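Local atomic coordinates of type III effector HopU1 (Pseudomonas syringae pv. tomato, PDB entry 3U0J), a protein that acts as a type III effector, probably transferring ADP-ribose from NAD+ to arginine side chains of an RNA-binding target in plant immunity. Residues A[153-161]-A[224-232]; A[191-202]-A[239-250]. All coordinates share one frame; numbering follows the deposited sequence.

Contacts 1 and 2 lie side by side, with centres about 11 Å apart. Their segments alternate along the chain: 153-161, 191-202, 224-232, 239-250. Both contacts reach one three-stranded antiparallel sheet. Strand 241-243 is central, between strand 199-201 of contact 2 and strand 227-229 of contact 1. A228 O and M243 N, 2.8 Å apart, probably form a hydrogen bond that joins the contacts. D229 OD2 also makes a salt bridge with R202 NH2. Helix 145-162 packs on strand 227-229, and M159 also touches P245 of contact 2. Contact 2 continues into the five-stranded mixed sheet through strands 192-194 and 248-257. The helix and both sheets are thus tied together in the probable catalytic domain.

Contact 1 (A[153-161]-A[224-232]); sequences SALNRLMDV and LKRGADISG
M159 holds CG beside its backbone N (chi1 -79°) and bends at chi3, while R226 holds its own CG opposite its backbone N (chi1 -165°) and then runs extended. These torsions lay the methionine over G227 and bring the arginine up to the helix. The motif is a helix packed across the outer strand of an antiparallel sheet, here in an ADP-ribosyltransferase fold. The axes of helix 153-161 and strand 227-229 cross at 89° and approach to 7.4 Å. M159 is the central residue. Its CG and SD lie against the backbone of G227. A228 points its methyl group at the helix and fits between M159 CG, 3.9 Å from A228 CB, and L155 CD2. I230 completes the apolar patch. Its CG2 lies 3.8 Å from L155 CD2 and also touches L158 CD1. L158 and I230 meet at about a right angle, and I95 of helix 89-99 touches both. One end of the contact is polar. M159 CB covers one face of the R226 guanidinium, off centre. At the edge of that group, in its plane, R226 NH2 makes a weak, bent bond to D160 OD1 at 3.4 Å. This is also a salt bridge. D160 is held more firmly from outside the two segments, by Y38 OH at OD2, and R36 makes a second salt bridge at OD1. A water joins the backbones: D229 N donates to it at 3.1 Å, and it reaches L158 O only weakly. Beyond the strand the chain bends in an Asx turn. D229 OD1 accepts two bonds there, from S231 N at 3.0 Å and from S231 OG at 2.8 Å.

Contact 2 (A[191-202]-A[239-250]); sequences RYVEPAFMSTTR and EEEIMLPMMSEF
I242 O is gripped twice by T200, by its backbone N at 3.0 Å and by its OG1 at 2.8 Å. The OG1 bond arrives tilted from the carbonyl plane. It is possible because OG1 stands between the backbone N and the carbonyl carbon (chi1 72°), while CG2 turns to L244 CD2. T201 OG1 reaches past its pair partner E241 and donates to E239 O at 2.8 Å. These bonds fasten strand 199-201 to strand 241-243. S199 OG adds a weak bond to E241 OE2; the other carboxylate oxygen, OE1, is bonded to S234 OG. R202 lays one guanidinium face against I242 CD1, off centre. Its salt bridge to E240 is long, and its main polar partner is D229. Between the strand pairs the chains run as loops, still joined by a bond from L244 N to M198 O. Here M246 CG sits over one face of the F197 ring, 4.0 Å from its centroid, and the sulfurs of M243 and M246 approach obliquely as Met-aromatic contacts. H98 meets the same ring edge-to-face. A water accepts from M198 N at 2.7 Å and lies close to A196 O, P245 O and S248 OG. The second pair, strands 192-194 and 248-250, is also antiparallel. M198 CE touches F250 CE2 and reaches the edge of the Y192 ring. On the other side of the sheet, V193 CG2 packs alongside E249 CG. R191 NH1 makes a fairly straight bond of 3.2 Å to E249 OE2, coming from above the carboxylate plane, and R133 holds the other oxygen. S-T-T at 199-201 corresponds to the STS motif of arginine-specific ADP-ribosyltransferases, and E239 and E241 probably supply ExE. With nearby R170, their pairing is consistent with that family's R-S-E active site.

Contact 1 (A[153-161]-A[224-232])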
loop_
_atom_site.group_PDB
_atom_site.type_symbol
_atom_site.label_atom_id
_atom_site.label_comp_id
_atom_site.label_asym_id
_atom_site.label_seq_id
_atom_site.Cartn_x
_atom_site.Cartn_y
_atom_site.Cartn_z
ATOM N N SER A 153 8.609 1.650 -7.704
ATOM C CA SER A 153 8.895 1.114 -9.029
ATOM C C SER A 153 7.893 0.030 -9.400
ATOM O O SER A 153 7.387 0.009 -10.513
ATOM C CB SER A 153 10.320 0.560 -9.111
ATOM O OG SER A 153 10.607 0.059 -10.408
ATOM N N ALA A 154 7.603 -0.863 -8.459
ATOM C CA ALA A 154 6.686 -1.951 -8.739
ATOM C C ALA A 154 5.367 -1.395 -9.228
ATOM O O ALA A 154 4.857 -1.808 -10.281
ATOM C CB ALA A 154 6.471 -2.798 -7.520
ATOM N N LEU A 155 4.806 -0.463 -8.465
ATOM C CA LEU A 155 3.512 0.084 -8.832
ATOM C C LEU A 155 3.612 0.790 -10.179
ATOM O O LEU A 155 2.686 0.740 -10.970
ATOM C CB LEU A 155 2.989 1.029 -7.761
ATOM C CG LEU A 155 3.029 0.544 -6.307
ATOM C CD1 LEU A 155 2.361 1.561 -5.390
ATOM C CD2 LEU A 155 2.403 -0.836 -6.113
ATOM N N ASN A 156 4.736 1.435 -10.456
ATOM C CA ASN A 156 4.881 2.124 -11.730
ATOM C C ASN A 156 4.889 1.142 -12.914
ATOM O O ASN A 156 4.126 1.332 -13.870
ATOM C CB ASN A 156 6.101 3.064 -11.746
ATOM C CG ASN A 156 5.815 4.431 -11.098
ATOM O OD1 ASN A 156 4.681 4.880 -11.062
ATOM N ND2 ASN A 156 6.858 5.095 -10.604
ATOM N N ARG A 157 5.741 0.109 -12.843
ATOM C CA ARG A 157 5.786 -0.975 -13.825
ATOM C C ARG A 157 4.378 -1.521 -14.080
ATOM O O ARG A 157 3.985 -1.729 -15.217
ATOM C CB ARG A 157 6.627 -2.137 -13.297
ATOM C CG ARG A 157 8.022 -2.358 -13.879
ATOM C CD ARG A 157 8.882 -1.232 -13.519
ATOM N NE ARG A 157 10.288 -1.519 -13.204
ATOM C CZ ARG A 157 11.301 -1.305 -14.044
ATOM N NH1 ARG A 157 11.071 -0.928 -15.295
ATOM N NH2 ARG A 157 12.546 -1.487 -13.643
ATOM N N LEU A 158 3.622 -1.774 -13.018
ATOM C CA LEU A 158 2.289 -2.365 -13.167
ATOM C C LEU A 158 1.254 -1.392 -13.713
ATOM O O LEU A 158 0.453 -1.751 -14.574
ATOM C CB LEU A 158 1.773 -2.939 -11.843
ATOM C CG LEU A 158 2.351 -4.236 -11.274
ATOM C CD1 LEU A 158 1.979 -4.381 -9.791
ATOM C CD2 LEU A 158 1.925 -5.463 -12.082
ATOM N N MET A 159 1.225 -0.171 -13.193
ATOM C CA MET A 159 0.304 0.809 -13.743
ATOM C C MET A 159 0.637 1.037 -15.234
ATOM O O MET A 159 -0.237 1.317 -16.030
ATOM C CB MET A 159 0.297 2.103 -12.917
ATOM C CG MET A 159 -0.531 2.018 -11.631
ATOM S SD MET A 159 -0.652 3.560 -10.703
ATOM C CE MET A 159 1.083 3.827 -10.460
ATOM N N ASP A 160 1.894 0.871 -15.624
ATOM C CA ASP A 160 2.260 1.104 -17.022
ATOM C C ASP A 160 1.579 0.147 -17.966
ATOM O O ASP A 160 1.236 0.519 -19.092
ATOM C CB ASP A 160 3.762 1.026 -17.244
ATOM C CG ASP A 160 4.467 2.293 -16.837
ATOM O OD1 ASP A 160 3.754 3.295 -16.602
ATOM O OD2 ASP A 160 5.719 2.277 -16.748
ATOM N N VAL A 161 1.374 -1.084 -17.518
ATOM C CA VAL A 161 0.829 -2.100 -18.402
ATOM C C VAL A 161 -0.656 -2.338 -18.159
ATOM O O VAL A 161 -1.380 -2.761 -19.059
ATOM C CB VAL A 161 1.635 -3.432 -18.309
ATOM C CG1 VAL A 161 1.975 -3.767 -16.877
ATOM C CG2 VAL A 161 0.869 -4.578 -18.930
ATOM N N LEU A 224 -11.026 5.803 -8.812
ATOM C CA LEU A 224 -9.650 6.037 -9.178
ATOM C C LEU A 224 -9.549 6.248 -10.666
ATOM O O LEU A 224 -10.197 5.545 -11.457
ATOM C CB LEU A 224 -8.808 4.822 -8.796
ATOM C CG LEU A 224 -8.802 4.461 -7.311
ATOM C CD1 LEU A 224 -8.319 3.041 -7.113
ATOM C CD2 LEU A 224 -7.933 5.444 -6.533
ATOM N N LYS A 225 -8.730 7.211 -11.052
ATOM C CA LYS A 225 -8.354 7.329 -12.441
ATOM C C LYS A 225 -7.196 6.369 -12.714
ATOM O O LYS A 225 -7.084 5.806 -13.806
ATOM C CB LYS A 225 -7.951 8.764 -12.759
ATOM C CG LYS A 225 -9.039 9.779 -12.480
ATOM C CD LYS A 225 -8.608 11.186 -12.878
ATOM C CE LYS A 225 -9.730 12.183 -12.678
ATOM N NZ LYS A 225 -9.355 13.526 -13.201
ATOM N N ARG A 226 -6.336 6.175 -11.717
ATOM C CA ARG A 226 -5.140 5.371 -11.925
ATOM C C ARG A 226 -4.592 4.733 -10.638
ATOM O O ARG A 226 -4.277 5.418 -9.666
ATOM C CB ARG A 226 -4.079 6.224 -12.612
ATOM C CG ARG A 226 -2.923 5.444 -13.213
ATOM C CD ARG A 226 -2.148 6.300 -14.245
ATOM N NE ARG A 226 -0.737 5.915 -14.311
ATOM C CZ ARG A 226 -0.184 5.248 -15.318
ATOM N NH1 ARG A 226 -0.916 4.886 -16.370
ATOM N NH2 ARG A 226 1.107 4.946 -15.270
ATOM N N GLY A 227 -4.480 3.409 -10.644
ATOM C CA GLY A 227 -3.979 2.681 -9.492
ATOM C C GLY A 227 -3.394 1.320 -9.842
ATOM O O GLY A 227 -3.498 0.850 -10.975
ATOM N N ALA A 228 -2.773 0.672 -8.866
ATOM C CA ALA A 228 -2.060 -0.554 -9.169
ATOM C C ALA A 228 -2.755 -1.799 -8.639
ATOM O O ALA A 228 -3.023 -1.926 -7.446
ATOM C CB ALA A 228 -0.630 -0.468 -8.662
ATOM N N ASP A 229 -3.054 -2.720 -9.536
ATOM C CA ASP A 229 -3.633 -3.977 -9.123
ATOM C C ASP A 229 -2.477 -4.915 -8.826
ATOM O O ASP A 229 -1.816 -5.408 -9.736
ATOM C CB ASP A 229 -4.519 -4.542 -10.212
ATOM C CG ASP A 229 -5.068 -5.892 -9.861
ATOM O OD1 ASP A 229 -4.777 -6.352 -8.739
ATOM O OD2 ASP A 229 -5.787 -6.494 -10.699
ATOM N N ILE A 230 -2.237 -5.127 -7.537
ATOM C CA ILE A 230 -1.126 -5.915 -7.044
ATOM C C ILE A 230 -1.594 -7.281 -6.533
ATOM O O ILE A 230 -0.845 -8.015 -5.875
ATOM C CB ILE A 230 -0.485 -5.195 -5.859
ATOM C CG1 ILE A 230 -1.529 -5.030 -4.741
ATOM C CG2 ILE A 230 0.112 -3.851 -6.300
ATOM C CD1 ILE A 230 -0.959 -4.693 -3.417
ATOM N N SER A 231 -2.844 -7.621 -6.811
ATOM C CA SER A 231 -3.376 -8.880 -6.319
ATOM C C SER A 231 -2.486 -10.068 -6.699
ATOM O O SER A 231 -2.443 -11.057 -5.987
ATOM C CB SER A 231 -4.798 -9.091 -6.812
ATOM O OG SER A 231 -4.835 -9.068 -8.221
ATOM N N GLY A 232 -1.766 -9.964 -7.807
ATOM C CA GLY A 232 -0.881 -11.046 -8.218
ATOM C C GLY A 232 0.309 -11.283 -7.299
ATOM O O GLY A 232 0.745 -12.412 -7.122
HETATM O O HOH W 1 -2.055 -2.616 -12.439
#

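Contact 2 (A[191-202]-A[239-250])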
loop_
_atom_site.group_PDB
_atom_site.type_symbol
_atom_site.label_atom_id
_atom_site.label_comp_id
_atom_site.label_asym_id
_atom_site.label_seq_id
_atom_site.Cartn_x
_atom_site.Cartn_y
_atom_site.Cartn_z
ATOM N N ARG A 191 -8.381 18.989 0.063
ATOM C CA ARG A 191 -8.079 17.654 -0.439
ATOM C C ARG A 191 -7.713 16.655 0.658
ATOM O O ARG A 191 -7.048 16.986 1.638
ATOM C CB ARG A 191 -6.963 17.719 -1.479
ATOM C CG ARG A 191 -7.382 18.445 -2.734
ATOM C CD ARG A 191 -6.199 18.799 -3.602
ATOM N NE ARG A 191 -6.665 19.354 -4.870
ATOM C CZ ARG A 191 -5.908 19.487 -5.956
ATOM N NH1 ARG A 191 -4.633 19.104 -5.935
ATOM N NH2 ARG A 191 -6.436 20.000 -7.066
ATOM N N TYR A 192 -8.169 15.427 0.495
ATOM C CA TYR A 192 -7.660 14.355 1.305
ATOM C C TYR A 192 -6.378 13.877 0.654
ATOM O O TYR A 192 -6.375 13.449 -0.503
ATOM C CB TYR A 192 -8.668 13.220 1.376
ATOM C CG TYR A 192 -8.228 12.082 2.266
ATOM C CD1 TYR A 192 -7.711 10.917 1.719
ATOM C CD2 TYR A 192 -8.324 12.173 3.647
ATOM C CE1 TYR A 192 -7.312 9.863 2.517
ATOM C CE2 TYR A 192 -7.929 11.116 4.459
ATOM C CZ TYR A 192 -7.420 9.964 3.883
ATOM O OH TYR A 192 -7.001 8.908 4.660
ATOM N N VAL A 193 -5.285 13.960 1.398
ATOM C CA VAL A 193 -3.974 13.585 0.883
ATOM C C VAL A 193 -3.339 12.510 1.751
ATOM O O VAL A 193 -3.218 12.666 2.977
ATOM C CB VAL A 193 -3.045 14.804 0.831
ATOM C CG1 VAL A 193 -1.638 14.387 0.410
ATOM C CG2 VAL A 193 -3.615 15.852 -0.118
ATOM N N GLU A 194 -2.940 11.413 1.113
ATOM C CA GLU A 194 -2.280 10.313 1.822
ATOM C C GLU A 194 -0.797 10.172 1.431
ATOM O O GLU A 194 -0.477 9.747 0.317
ATOM C CB GLU A 194 -3.018 8.998 1.586
ATOM C CG GLU A 194 -2.236 7.796 2.082
ATOM C CD GLU A 194 -1.974 7.869 3.566
ATOM O OE1 GLU A 194 -0.822 8.138 3.965
ATOM O OE2 GLU A 194 -2.939 7.678 4.331
ATOM N N PRO A 195 0.113 10.555 2.337
ATOM C CA PRO A 195 1.548 10.520 2.007
ATOM C C PRO A 195 2.071 9.106 1.836
ATOM O O PRO A 195 3.050 8.897 1.118
ATOM C CB PRO A 195 2.214 11.176 3.218
ATOM C CG PRO A 195 1.109 12.048 3.821
ATOM C CD PRO A 195 -0.172 11.305 3.571
ATOM N N ALA A 196 1.436 8.134 2.480
ATOM C CA ALA A 196 1.908 6.758 2.371
ATOM C C ALA A 196 1.256 6.048 1.185
ATOM O O ALA A 196 0.557 6.673 0.399
ATOM C CB ALA A 196 1.670 6.015 3.661
ATOM N N PHE A 197 1.492 4.744 1.063
ATOM C CA PHE A 197 0.915 3.935 -0.008
ATOM C C PHE A 197 -0.500 3.537 0.362
ATOM O O PHE A 197 -0.670 2.653 1.195
ATOM C CB PHE A 197 1.737 2.646 -0.164
ATOM C CG PHE A 197 3.140 2.875 -0.614
ATOM C CD1 PHE A 197 3.433 3.017 -1.954
ATOM C CD2 PHE A 197 4.157 2.976 0.294
ATOM C CE1 PHE A 197 4.723 3.257 -2.378
ATOM C CE2 PHE A 197 5.447 3.221 -0.116
ATOM C CZ PHE A 197 5.733 3.353 -1.457
ATOM N N MET A 198 -1.517 4.148 -0.242
ATOM C CA MET A 198 -2.890 3.781 0.102
ATOM C C MET A 198 -3.275 2.402 -0.400
ATOM O O MET A 198 -2.956 2.001 -1.531
ATOM C CB MET A 198 -3.917 4.792 -0.380
ATOM C CG MET A 198 -5.202 4.706 0.448
ATOM S SD MET A 198 -6.566 5.679 -0.182
ATOM C CE MET A 198 -6.048 7.319 0.261
ATOM N N SER A 199 -3.959 1.667 0.460
ATOM C CA SER A 199 -4.352 0.311 0.146
ATOM C C SER A 199 -5.856 0.267 0.127
ATOM O O SER A 199 -6.510 0.767 1.039
ATOM C CB SER A 199 -3.815 -0.644 1.204
ATOM O OG SER A 199 -4.329 -1.941 1.001
ATOM N N THR A 200 -6.414 -0.323 -0.913
ATOM C CA THR A 200 -7.857 -0.287 -1.096
ATOM C C THR A 200 -8.328 -1.634 -1.623
ATOM O O THR A 200 -7.511 -2.451 -2.046
ATOM C CB THR A 200 -8.257 0.826 -2.097
ATOM O OG1 THR A 200 -7.885 0.438 -3.433
ATOM C CG2 THR A 200 -7.581 2.163 -1.736
ATOM N N THR A 201 -9.632 -1.877 -1.607
ATOM C CA THR A 201 -10.120 -3.153 -2.118
ATOM C C THR A 201 -11.268 -2.963 -3.094
ATOM O O THR A 201 -12.087 -2.075 -2.921
ATOM C CB THR A 201 -10.553 -4.092 -0.986
ATOM O OG1 THR A 201 -11.011 -5.322 -1.547
ATOM C CG2 THR A 201 -11.676 -3.483 -0.230
ATOM N N ARG A 202 -11.314 -3.794 -4.128
ATOM C CA ARG A 202 -12.432 -3.768 -5.067
ATOM C C ARG A 202 -13.748 -4.274 -4.457
ATOM O O ARG A 202 -14.836 -3.934 -4.924
ATOM C CB ARG A 202 -12.099 -4.603 -6.289
ATOM C CG ARG A 202 -11.359 -3.856 -7.360
ATOM C CD ARG A 202 -11.054 -4.789 -8.526
ATOM N NE ARG A 202 -9.888 -5.606 -8.221
ATOM C CZ ARG A 202 -9.074 -6.110 -9.143
ATOM N NH1 ARG A 202 -9.320 -5.885 -10.434
ATOM N NH2 ARG A 202 -8.014 -6.830 -8.771
ATOM N N GLU A 239 -7.916 -10.717 -1.261
ATOM C CA GLU A 239 -8.280 -9.398 -0.761
ATOM C C GLU A 239 -8.514 -8.439 -1.937
ATOM O O GLU A 239 -9.064 -7.364 -1.753
ATOM C CB GLU A 239 -7.224 -8.856 0.221
ATOM C CG GLU A 239 -7.299 -9.448 1.638
ATOM C CD GLU A 239 -5.998 -9.267 2.464
ATOM O OE1 GLU A 239 -5.025 -8.644 1.962
ATOM O OE2 GLU A 239 -5.944 -9.761 3.623
ATOM N N GLU A 240 -8.101 -8.845 -3.137
ATOM C CA GLU A 240 -8.350 -8.098 -4.379
ATOM C C GLU A 240 -7.981 -6.622 -4.304
ATOM O O GLU A 240 -8.757 -5.765 -4.743
ATOM C CB GLU A 240 -9.809 -8.217 -4.823
ATOM C CG GLU A 240 -10.198 -9.567 -5.410
ATOM C CD GLU A 240 -11.502 -9.507 -6.227
ATOM O OE1 GLU A 240 -11.930 -8.388 -6.616
ATOM O OE2 GLU A 240 -12.092 -10.586 -6.493
ATOM N N GLU A 241 -6.794 -6.326 -3.780
ATOM C CA GLU A 241 -6.407 -4.945 -3.536
ATOM C C GLU A 241 -5.800 -4.144 -4.705
ATOM O O GLU A 241 -5.127 -4.668 -5.583
ATOM C CB GLU A 241 -5.531 -4.844 -2.294
ATOM C CG GLU A 241 -4.468 -5.867 -2.223
ATOM C CD GLU A 241 -3.889 -5.994 -0.821
ATOM O OE1 GLU A 241 -3.746 -7.171 -0.383
ATOM O OE2 GLU A 241 -3.591 -4.933 -0.175
ATOM N N ILE A 242 -6.090 -2.850 -4.683
ATOM C CA ILE A 242 -5.499 -1.868 -5.560
ATOM C C ILE A 242 -4.692 -0.941 -4.647
ATOM O O ILE A 242 -5.207 -0.517 -3.606
ATOM C CB ILE A 242 -6.605 -1.062 -6.225
ATOM C CG1 ILE A 242 -7.555 -1.982 -6.988
ATOM C CG2 ILE A 242 -6.020 -0.020 -7.128
ATOM C CD1 ILE A 242 -6.864 -2.838 -8.001
ATOM N N MET A 243 -3.434 -0.652 -5.006
ATOM C CA MET A 243 -2.539 0.167 -4.167
ATOM C C MET A 243 -2.206 1.458 -4.918
ATOM O O MET A 243 -2.081 1.439 -6.147
ATOM C CB MET A 243 -1.261 -0.622 -3.812
ATOM C CG MET A 243 -0.257 0.070 -2.849
ATOM S SD MET A 243 1.163 -0.948 -2.304
ATOM C CE MET A 243 0.392 -2.030 -1.121
ATOM N N LEU A 244 -2.105 2.583 -4.205
ATOM C CA LEU A 244 -1.769 3.859 -4.850
ATOM C C LEU A 244 -0.341 4.265 -4.557
ATOM O O LEU A 244 0.181 3.936 -3.508
ATOM C CB LEU A 244 -2.683 4.984 -4.368
ATOM C CG LEU A 244 -4.136 5.014 -4.844
ATOM C CD1 LEU A 244 -4.222 4.398 -6.204
ATOM C CD2 LEU A 244 -4.991 4.226 -3.906
ATOM N N PRO A 245 0.293 5.006 -5.471
ATOM C CA PRO A 245 1.636 5.548 -5.226
ATOM C C PRO A 245 1.632 6.557 -4.078
ATOM O O PRO A 245 0.585 7.133 -3.810
ATOM C CB PRO A 245 1.959 6.290 -6.530
ATOM C CG PRO A 245 0.999 5.761 -7.546
ATOM C CD PRO A 245 -0.232 5.402 -6.790
ATOM N N MET A 246 2.782 6.778 -3.434
ATOM C CA MET A 246 2.935 7.831 -2.423
ATOM C C MET A 246 2.240 9.139 -2.841
ATOM O O MET A 246 2.166 9.458 -4.030
ATOM C CB MET A 246 4.421 8.128 -2.178
ATOM C CG MET A 246 5.237 7.011 -1.567
ATOM S SD MET A 246 6.992 7.438 -1.595
ATOM C CE MET A 246 7.078 8.511 -3.015
ATOM N N MET A 247 1.751 9.900 -1.861
ATOM C CA MET A 247 1.184 11.228 -2.115
ATOM C C MET A 247 -0.010 11.242 -3.061
ATOM O O MET A 247 -0.129 12.133 -3.911
ATOM C CB MET A 247 2.249 12.205 -2.621
ATOM C CG MET A 247 3.042 12.855 -1.494
ATOM S SD MET A 247 2.025 13.736 -0.294
ATOM C CE MET A 247 3.047 13.576 1.149
ATOM N N SER A 248 -0.895 10.263 -2.908
ATOM C CA SER A 248 -2.152 10.272 -3.635
ATOM C C SER A 248 -3.080 11.328 -3.054
ATOM O O SER A 248 -3.116 11.557 -1.838
ATOM C CB SER A 248 -2.815 8.910 -3.567
ATOM O OG SER A 248 -3.209 8.650 -2.242
ATOM N N GLU A 249 -3.844 11.960 -3.933
ATOM C CA GLU A 249 -4.603 13.148 -3.584
ATOM C C GLU A 249 -6.060 12.978 -4.000
ATOM O O GLU A 249 -6.328 12.534 -5.124
ATOM C CB GLU A 249 -3.979 14.326 -4.331
ATOM C CG GLU A 249 -3.954 15.621 -3.564
ATOM C CD GLU A 249 -2.743 16.485 -3.890
ATOM O OE1 GLU A 249 -1.683 15.945 -4.310
ATOM O OE2 GLU A 249 -2.861 17.715 -3.700
ATOM N N PHE A 250 -6.999 13.333 -3.115
ATOM C CA PHE A 250 -8.439 13.161 -3.407
ATOM C C PHE A 250 -9.333 14.354 -3.072
ATOM O O PHE A 250 -9.112 15.070 -2.098
ATOM C CB PHE A 250 -9.008 11.919 -2.713
ATOM C CG PHE A 250 -8.203 10.678 -2.946
ATOM C CD1 PHE A 250 -8.514 9.820 -3.990
ATOM C CD2 PHE A 250 -7.115 10.381 -2.134
ATOM C CE1 PHE A 250 -7.762 8.685 -4.218
ATOM C CE2 PHE A 250 -6.361 9.250 -2.359
ATOM C CZ PHE A 250 -6.686 8.399 -3.404
HETATM O O HOH W 2 -1.156 6.467 -1.670
#